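Local coordinates for protein octopine dehydrogenase (Pecten maximus, PDB 3C7D) that catalyses the NADH-dependent reductive condensation of L-arginine with pyruvate to give D-octopine, and the reverse oxidation, at residues A101-V106 with D127-K132; A214-R219 with V307-A312; K254-A259 with V346-N351. One frame throughout, in Å; residues are numbered along the deposited sequence.

Contact 1: A101-V106 with D127-K132; sequences AMAPYV and DILGDK
Leu129 packs on Ala103, Met102 and Val106, and these apolar touches form one part of the contact. Its CD2 methyl lies 3.7 Å from the CB of Ala103 and meets the CA of the same residue, so it rests on the backbone as well as on the methyl. CD2 of Leu129 also comes 4.3 Å from CG of Met102. The second branch, CD1 of Leu129, is a looser neighbour of CG1 of Val106 at 4.4 Å. The leucine swings across because CG stands anti to the carbonyl carbon (chi1 -62°). Its two methyls then reach the other segment although the CA–CB bond does not aim there.

Lys132 adds a contact through its aliphatic chain. The methylenes run alongside Val106 in the opposite direction, with CD of Lys132 3.8 Å from CG1 of Val106. Chi4 is bent (81°), and the ammonium group NZ forms a salt bridge with Asp108 just past the first segment. The carbons thus lie against the valine, and the ammonium group reaches the aspartate.

Backbone hydrogen bonds stay within each segment. Tyr105 N hydrogen-bonds to Met102 O at 2.8 Å. Lys132 N hydrogen-bonds to Leu129 O at 3.1 Å across the turn at Gly130. Gly130 leaves helical geometry with positive phi, which favours glycine.

The segments lie at the C-terminal side of helices 95-102 and 121-129 and run on into the chain beyond. These helices connect the successive parallel strands 85-88, 111-114 and 137-141, the beta-alpha-beta pattern of the Rossmann-type nucleotide-binding fold. Ile112 of strand 111-114 touches Met102, Val106 and Leu129, while helix 76-80 meets Met102 through Ile80.

Contact 2: A214-R219 with V307-A312; sequences AILFGR and VHPVKA
Helix 211-220 of the alpha-helical domain carries the active-site residue His212, and one to two turns further on it receives the ring of His308 from the loop before strand 310-313. The imidazole meets Ile215, Leu216 and Arg219, residues on one side of the helix.

Arg219 comes over one face. Its CG makes a CH-pi contact, 4.0 Å from the centroid of the His308 ring and 21° off the ring normal, offset toward the rim. CB of Arg219 is nearer to one atom, 3.5 Å from NE2 of His308. CG of Arg219 lies anti to the backbone N (chi1 -174°), and the bend at chi2 then leads the guanidinium away from the contact. Its plane stands 66° from that of the imidazole.

Two other groups lie at the edge of the ring, near its plane. CD2 of Leu216 is 3.7 Å from CD2 of His308. The carbonyl O of Ile215 is 3.7 Å from NE2 of His308, a distance of approach rather than a bond. That oxygen takes the helical hydrogen bond from Arg219 N, at 3.2 Å. CG2 of Ile215 also touches the ring, 3.8 Å from NE2 of His308. Leu216 extends the packing to the next residue, its CD2 lying 4.1 Å from CD of Pro309.

ND1 of His308 has a weak hydrogen bond with Pro232 O, and the rings of Phe234 and Trp220 also meet the imidazole, Phe234 edge-to-face. Strand 310-313 pairs with 316-319 in a two-stranded antiparallel hairpin. Tyr325 of helix 324-327 touches both Leu216 and Pro309, and Trp357 of helix 349-361 packs on Leu216.

Contact 3: K254-A259 with V346-N351; sequences KDVANA and VAIPSN
Val346 lays its side chain on helix 240-263, against Asp255, Val256 and Ala259. Its CB is 4.1 Å from CG2 of Val256, and the two side chains cross at a slant. From there the two methyls part. CG1 of Val346, anti to its own backbone N (chi1 -172°), goes to the CB of Asp255 at 3.8 Å, so the aspartate takes part with its methylene. CG2 of Val346 goes the other way, to the CB of Ala259 at 3.6 Å. The same CG2 lies 4.1 Å from the backbone O of Asp255, an atom already hydrogen-bonded to Ala259 N one helical turn on.

Residues 346-348 belong to the short link between helices 330-344 and 349-361 of the alpha-helical domain. Ile348 holds the N-cap position of the second of these helices. Glu252 of helix 240-263 serves its first turn: its carboxylate accepts hydrogen bonds from Ser350 N at OE2 and from Asn351 N at OE1.

Val256 touches the link twice. Besides Val346, its CG2 meets CG2 of Ile348 at 4.0 Å, again at a slant. Phe337 of helix 330-344 touches both Val256 and Ile348, and Ala341 of the same helix packs on Ile348.

Contact 1 belongs to the nucleotide-binding part, whereas contacts 2 and 3 lie in the alpha-helical domain. Contacts 1 and 2 sit on opposite sides of the chain's centre, centres 39 Å apart. Contacts 2 and 3 are closer, centres 26 Å and nearest atoms about 7 Å apart, and their segments alternate along the chain. Helices 211-220 and 240-263 are consecutive, and helix 349-361 touches both. Contact 2 is near the active site: the Ile215 side chain is about 8 Å from the bound pyruvate. In contact 1, the Met102 side chain is about 13 Å from NAD. In contact 3, Val256 lies about 11 Å, side chain to side chain, from the arginine-binding Met206.

Contact 1: A101-V106 with D127-K132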
loop_
_atom_site.group_PDB
_atom_site.type_symbol
_atom_site.label_atom_id
_atom_site.label_comp_id
_atom_site.label_asym_id
_atom_site.label_seq_id
_atom_site.Cartn_x
_atom_site.Cartn_y
_atom_site.Cartn_z
ATOM N N ALA A 101 -0.856 -15.998 10.063
ATOM C CA ALA A 101 -0.355 -16.174 11.423
ATOM C C ALA A 101 -1.287 -15.588 12.489
ATOM O O ALA A 101 -1.373 -16.127 13.596
ATOM C CB ALA A 101 1.043 -15.590 11.556
ATOM N N MET A 102 -1.985 -14.501 12.151
ATOM C CA MET A 102 -2.856 -13.811 13.113
ATOM C C MET A 102 -4.248 -14.435 13.243
ATOM O O MET A 102 -4.899 -14.292 14.280
ATOM C CB MET A 102 -2.970 -12.314 12.785
ATOM C CG MET A 102 -3.965 -11.969 11.685
ATOM S SD MET A 102 -4.263 -10.199 11.486
ATOM C CE MET A 102 -2.813 -9.696 10.556
ATOM N N ALA A 103 -4.680 -15.133 12.190
ATOM C CA ALA A 103 -6.047 -15.668 12.067
ATOM C C ALA A 103 -6.611 -16.426 13.288
ATOM O O ALA A 103 -7.711 -16.107 13.743
ATOM C CB ALA A 103 -6.186 -16.506 10.787
ATOM N N PRO A 104 -5.871 -17.422 13.825
ATOM C CA PRO A 104 -6.417 -18.119 14.996
ATOM C C PRO A 104 -6.391 -17.305 16.297
ATOM O O PRO A 104 -6.898 -17.775 17.317
ATOM C CB PRO A 104 -5.509 -19.355 15.132
ATOM C CG PRO A 104 -4.680 -19.400 13.878
ATOM C CD PRO A 104 -4.568 -17.986 13.429
ATOM N N TYR A 105 -5.820 -16.101 16.266
ATOM C CA TYR A 105 -5.626 -15.322 17.492
ATOM C C TYR A 105 -6.341 -13.975 17.513
ATOM O O TYR A 105 -6.498 -13.370 18.576
ATOM C CB TYR A 105 -4.134 -15.124 17.774
ATOM C CG TYR A 105 -3.362 -16.416 17.908
ATOM C CD1 TYR A 105 -3.532 -17.241 19.023
ATOM C CD2 TYR A 105 -2.461 -16.814 16.922
ATOM C CE1 TYR A 105 -2.828 -18.436 19.145
ATOM C CE2 TYR A 105 -1.748 -18.004 17.037
ATOM C CZ TYR A 105 -1.935 -18.809 18.150
ATOM O OH TYR A 105 -1.229 -19.983 18.268
ATOM N N VAL A 106 -6.772 -13.507 16.346
ATOM C CA VAL A 106 -7.398 -12.192 16.235
ATOM C C VAL A 106 -8.769 -12.161 16.935
ATOM O O VAL A 106 -9.588 -13.063 16.748
ATOM C CB VAL A 106 -7.453 -11.716 14.751
ATOM C CG1 VAL A 106 -8.584 -12.381 13.977
ATOM C CG2 VAL A 106 -7.557 -10.211 14.676
ATOM N N ASP A 127 -10.422 -13.431 2.643
ATOM C CA ASP A 127 -10.124 -14.797 2.257
ATOM C C ASP A 127 -9.472 -15.575 3.396
ATOM O O ASP A 127 -9.970 -16.623 3.803
ATOM C CB ASP A 127 -9.208 -14.800 1.035
ATOM C CG ASP A 127 -9.082 -16.167 0.406
ATOM O OD1 ASP A 127 -8.024 -16.807 0.582
ATOM O OD2 ASP A 127 -10.043 -16.599 -0.261
ATOM N N ILE A 128 -8.367 -15.047 3.913
ATOM C CA ILE A 128 -7.566 -15.748 4.916
ATOM C C ILE A 128 -8.291 -15.867 6.260
ATOM O O ILE A 128 -8.273 -16.930 6.881
ATOM C CB ILE A 128 -6.148 -15.118 5.066
ATOM C CG1 ILE A 128 -5.385 -15.222 3.737
ATOM C CG2 ILE A 128 -5.364 -15.795 6.182
ATOM C CD1 ILE A 128 -3.995 -14.596 3.725
ATOM N N LEU A 129 -8.950 -14.791 6.686
ATOM C CA LEU A 129 -9.635 -14.764 7.986
ATOM C C LEU A 129 -11.018 -15.420 7.986
ATOM O O LEU A 129 -11.634 -15.568 9.048
ATOM C CB LEU A 129 -9.747 -13.332 8.525
ATOM C CG LEU A 129 -8.508 -12.487 8.841
ATOM C CD1 LEU A 129 -8.929 -11.322 9.715
ATOM C CD2 LEU A 129 -7.407 -13.275 9.529
ATOM N N GLY A 130 -11.501 -15.798 6.802
ATOM C CA GLY A 130 -12.786 -16.492 6.650
ATOM C C GLY A 130 -13.961 -15.843 7.366
ATOM O O GLY A 130 -14.241 -14.660 7.162
ATOM N N ASP A 131 -14.631 -16.622 8.216
ATOM C CA ASP A 131 -15.826 -16.178 8.948
ATOM C C ASP A 131 -15.596 -14.971 9.867
ATOM O O ASP A 131 -16.524 -14.200 10.123
ATOM C CB ASP A 131 -16.438 -17.340 9.752
ATOM C CG ASP A 131 -17.233 -18.321 8.878
ATOM O OD1 ASP A 131 -17.734 -17.922 7.804
ATOM O OD2 ASP A 131 -17.370 -19.499 9.279
ATOM N N LYS A 132 -14.364 -14.809 10.351
ATOM C CA LYS A 132 -14.023 -13.726 11.281
ATOM C C LYS A 132 -13.840 -12.376 10.590
ATOM O O LYS A 132 -13.818 -11.333 11.253
ATOM C CB LYS A 132 -12.763 -14.080 12.076
ATOM C CG LYS A 132 -12.743 -13.522 13.496
ATOM C CD LYS A 132 -11.817 -14.336 14.387
ATOM C CE LYS A 132 -12.143 -14.145 15.862
ATOM N NZ LYS A 132 -13.285 -14.981 16.326
#

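Contact 2: A214-R219 with V307-A312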
loop_
_atom_site.group_PDB
_atom_site.type_symbol
_atom_site.label_atom_id
_atom_site.label_comp_id
_atom_site.label_asym_id
_atom_site.label_seq_id
_atom_site.Cartn_x
_atom_site.Cartn_y
_atom_site.Cartn_z
ATOM N N ALA A 214 3.673 3.512 -15.816
ATOM C CA ALA A 214 3.490 4.482 -16.901
ATOM C C ALA A 214 4.738 5.329 -17.136
ATOM O O ALA A 214 5.135 5.544 -18.285
ATOM C CB ALA A 214 2.285 5.372 -16.634
ATOM N N ILE A 215 5.344 5.802 -16.045
ATOM C CA ILE A 215 6.586 6.578 -16.107
ATOM C C ILE A 215 7.737 5.744 -16.677
ATOM O O ILE A 215 8.546 6.246 -17.462
ATOM C CB ILE A 215 6.967 7.163 -14.723
ATOM C CG1 ILE A 215 5.933 8.203 -14.286
ATOM C CG2 ILE A 215 8.357 7.801 -14.760
ATOM C CD1 ILE A 215 5.971 8.529 -12.810
ATOM N N LEU A 216 7.798 4.474 -16.289
ATOM C CA LEU A 216 8.808 3.568 -16.823
ATOM C C LEU A 216 8.563 3.266 -18.296
ATOM O O LEU A 216 9.509 3.141 -19.066
ATOM C CB LEU A 216 8.884 2.282 -15.996
ATOM C CG LEU A 216 9.548 2.403 -14.617
ATOM C CD1 LEU A 216 9.230 1.191 -13.763
ATOM C CD2 LEU A 216 11.058 2.601 -14.726
ATOM N N PHE A 217 7.294 3.169 -18.682
ATOM C CA PHE A 217 6.915 2.971 -20.083
ATOM C C PHE A 217 7.169 4.229 -20.917
ATOM O O PHE A 217 7.480 4.142 -22.105
ATOM C CB PHE A 217 5.445 2.547 -20.180
ATOM C CG PHE A 217 4.972 2.263 -21.585
ATOM C CD1 PHE A 217 5.329 1.084 -22.233
ATOM C CD2 PHE A 217 4.148 3.169 -22.250
ATOM C CE1 PHE A 217 4.885 0.818 -23.528
ATOM C CE2 PHE A 217 3.698 2.911 -23.547
ATOM C CZ PHE A 217 4.067 1.733 -24.186
ATOM N N GLY A 218 7.035 5.391 -20.287
ATOM C CA GLY A 218 7.272 6.664 -20.955
ATOM C C GLY A 218 8.725 6.879 -21.342
ATOM O O GLY A 218 9.016 7.396 -22.421
ATOM N N ARG A 219 9.636 6.471 -20.463
ATOM C CA ARG A 219 11.063 6.655 -20.694
ATOM C C ARG A 219 11.710 5.483 -21.452
ATOM O O ARG A 219 12.716 5.672 -22.139
ATOM C CB ARG A 219 11.781 6.932 -19.363
ATOM C CG ARG A 219 13.269 7.293 -19.466
ATOM C CD ARG A 219 13.526 8.529 -20.332
ATOM N NE ARG A 219 14.952 8.836 -20.455
ATOM C CZ ARG A 219 15.780 8.287 -21.345
ATOM N NH1 ARG A 219 15.345 7.382 -22.214
ATOM N NH2 ARG A 219 17.055 8.645 -21.365
ATOM N N VAL A 307 15.689 10.125 -9.856
ATOM C CA VAL A 307 16.090 9.510 -11.119
ATOM C C VAL A 307 15.595 8.075 -11.266
ATOM O O VAL A 307 15.273 7.412 -10.278
ATOM C CB VAL A 307 17.631 9.573 -11.331
ATOM C CG1 VAL A 307 18.071 10.995 -11.655
ATOM C CG2 VAL A 307 18.382 9.031 -10.117
ATOM N N HIS A 308 15.539 7.615 -12.515
ATOM C CA HIS A 308 15.146 6.247 -12.852
ATOM C C HIS A 308 16.090 5.206 -12.231
ATOM O O HIS A 308 17.241 5.528 -11.918
ATOM C CB HIS A 308 15.087 6.078 -14.377
ATOM C CG HIS A 308 13.794 6.527 -14.985
ATOM N ND1 HIS A 308 13.535 7.844 -15.300
ATOM C CD2 HIS A 308 12.684 5.833 -15.332
ATOM C CE1 HIS A 308 12.323 7.941 -15.816
ATOM N NE2 HIS A 308 11.786 6.736 -15.846
ATOM N N PRO A 309 15.599 3.961 -12.030
ATOM C CA PRO A 309 16.477 2.891 -11.555
ATOM C C PRO A 309 17.423 2.431 -12.665
ATOM O O PRO A 309 16.966 1.944 -13.701
ATOM C CB PRO A 309 15.497 1.765 -11.180
ATOM C CG PRO A 309 14.128 2.379 -11.218
ATOM C CD PRO A 309 14.218 3.482 -12.211
ATOM N N VAL A 310 18.726 2.595 -12.447
ATOM C CA VAL A 310 19.724 2.290 -13.478
ATOM C C VAL A 310 20.770 1.257 -13.057
ATOM O O VAL A 310 21.092 1.127 -11.873
ATOM C CB VAL A 310 20.441 3.569 -14.014
ATOM C CG1 VAL A 310 19.494 4.406 -14.865
ATOM C CG2 VAL A 310 21.036 4.390 -12.871
ATOM N N LYS A 311 21.290 0.533 -14.045
ATOM C CA LYS A 311 22.392 -0.405 -13.852
ATOM C C LYS A 311 23.444 -0.191 -14.936
ATOM O O LYS A 311 23.113 0.180 -16.064
ATOM C CB LYS A 311 21.894 -1.856 -13.853
ATOM C CG LYS A 311 21.151 -2.282 -15.115
ATOM C CD LYS A 311 20.712 -3.734 -15.047
ATOM C CE LYS A 311 20.075 -4.169 -16.358
ATOM N NZ LYS A 311 19.661 -5.597 -16.332
ATOM N N ALA A 312 24.706 -0.423 -14.585
ATOM C CA ALA A 312 25.832 -0.174 -15.486
ATOM C C ALA A 312 25.950 -1.225 -16.589
ATOM O O ALA A 312 25.902 -2.432 -16.325
ATOM C CB ALA A 312 27.135 -0.069 -14.697
#

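Contact 3: K254-A259 with V346-N351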
loop_
_atom_site.group_PDB
_atom_site.type_symbol
_atom_site.label_atom_id
_atom_site.label_comp_id
_atom_site.label_asym_id
_atom_site.label_seq_id
_atom_site.Cartn_x
_atom_site.Cartn_y
_atom_site.Cartn_z
ATOM N N LYS A 254 -12.019 6.579 -13.314
ATOM C CA LYS A 254 -13.350 7.173 -13.160
ATOM C C LYS A 254 -14.435 6.311 -13.808
ATOM O O LYS A 254 -15.523 6.156 -13.253
ATOM C CB LYS A 254 -13.387 8.578 -13.758
ATOM C CG LYS A 254 -12.831 9.677 -12.862
ATOM C CD LYS A 254 -12.816 11.022 -13.597
ATOM C CE LYS A 254 -14.228 11.487 -13.974
ATOM N NZ LYS A 254 -14.234 12.389 -15.162
ATOM N N ASP A 255 -14.127 5.763 -14.982
ATOM C CA ASP A 255 -15.047 4.883 -15.703
ATOM C C ASP A 255 -15.474 3.689 -14.850
ATOM O O ASP A 255 -16.662 3.371 -14.769
ATOM C CB ASP A 255 -14.421 4.400 -17.019
ATOM C CG ASP A 255 -14.303 5.507 -18.063
ATOM O OD1 ASP A 255 -15.026 6.521 -17.967
ATOM O OD2 ASP A 255 -13.484 5.350 -18.994
ATOM N N VAL A 256 -14.496 3.046 -14.211
ATOM C CA VAL A 256 -14.748 1.916 -13.315
ATOM C C VAL A 256 -15.535 2.372 -12.082
ATOM O O VAL A 256 -16.459 1.690 -11.641
ATOM C CB VAL A 256 -13.431 1.207 -12.904
ATOM C CG1 VAL A 256 -13.696 0.088 -11.899
ATOM C CG2 VAL A 256 -12.719 0.652 -14.131
ATOM N N ALA A 257 -15.173 3.536 -11.546
ATOM C CA ALA A 257 -15.875 4.122 -10.409
ATOM C C ALA A 257 -17.346 4.387 -10.730
ATOM O O ALA A 257 -18.233 3.971 -9.981
ATOM C CB ALA A 257 -15.183 5.406 -9.961
ATOM N N ASN A 258 -17.588 5.065 -11.851
ATOM C CA ASN A 258 -18.939 5.396 -12.304
ATOM C C ASN A 258 -19.807 4.159 -12.513
ATOM O O ASN A 258 -20.959 4.122 -12.066
ATOM C CB ASN A 258 -18.891 6.231 -13.590
ATOM C CG ASN A 258 -18.306 7.621 -13.371
ATOM O OD1 ASN A 258 -18.561 8.266 -12.355
ATOM N ND2 ASN A 258 -17.521 8.089 -14.337
ATOM N N ALA A 259 -19.238 3.154 -13.177
ATOM C CA ALA A 259 -19.938 1.902 -13.475
ATOM C C ALA A 259 -20.273 1.081 -12.228
ATOM O O ALA A 259 -21.272 0.365 -12.212
ATOM C CB ALA A 259 -19.139 1.069 -14.459
ATOM N N VAL A 346 -15.920 -2.952 -17.621
ATOM C CA VAL A 346 -15.275 -1.776 -18.208
ATOM C C VAL A 346 -13.870 -2.118 -18.704
ATOM O O VAL A 346 -12.951 -2.320 -17.904
ATOM C CB VAL A 346 -15.175 -0.603 -17.194
ATOM C CG1 VAL A 346 -14.684 0.665 -17.883
ATOM C CG2 VAL A 346 -16.507 -0.358 -16.510
ATOM N N ALA A 347 -13.712 -2.191 -20.023
ATOM C CA ALA A 347 -12.394 -2.378 -20.621
ATOM C C ALA A 347 -11.520 -1.171 -20.300
ATOM O O ALA A 347 -11.975 -0.026 -20.374
ATOM C CB ALA A 347 -12.507 -2.578 -22.127
ATOM N N ILE A 348 -10.273 -1.439 -19.921
ATOM C CA ILE A 348 -9.321 -0.382 -19.572
ATOM C C ILE A 348 -8.038 -0.495 -20.415
ATOM O O ILE A 348 -6.983 -0.883 -19.904
ATOM C CB ILE A 348 -9.030 -0.340 -18.037
ATOM C CG1 ILE A 348 -8.694 -1.737 -17.496
ATOM C CG2 ILE A 348 -10.228 0.242 -17.285
ATOM C CD1 ILE A 348 -8.114 -1.745 -16.089
ATOM N N PRO A 349 -8.134 -0.146 -21.718
ATOM C CA PRO A 349 -7.083 -0.424 -22.711
ATOM C C PRO A 349 -5.715 0.162 -22.377
ATOM O O PRO A 349 -4.701 -0.508 -22.578
ATOM C CB PRO A 349 -7.634 0.212 -23.994
ATOM C CG PRO A 349 -9.106 0.259 -23.792
ATOM C CD PRO A 349 -9.278 0.551 -22.335
ATOM N N SER A 350 -5.690 1.397 -21.880
ATOM C CA SER A 350 -4.437 2.059 -21.518
ATOM C C SER A 350 -3.757 1.356 -20.345
ATOM O O SER A 350 -2.552 1.098 -20.387
ATOM C CB SER A 350 -4.674 3.537 -21.199
ATOM O OG SER A 350 -5.043 4.254 -22.362
ATOM N N ASN A 351 -4.540 1.048 -19.307
ATOM C CA ASN A 351 -4.077 0.240 -18.179
ATOM C C ASN A 351 -3.599 -1.139 -18.631
ATOM O O ASN A 351 -2.565 -1.618 -18.166
ATOM C CB ASN A 351 -5.178 0.090 -17.120
ATOM C CG ASN A 351 -5.298 1.305 -16.207
ATOM O OD1 ASN A 351 -4.442 1.550 -15.358
ATOM N ND2 ASN A 351 -6.382 2.054 -16.361
#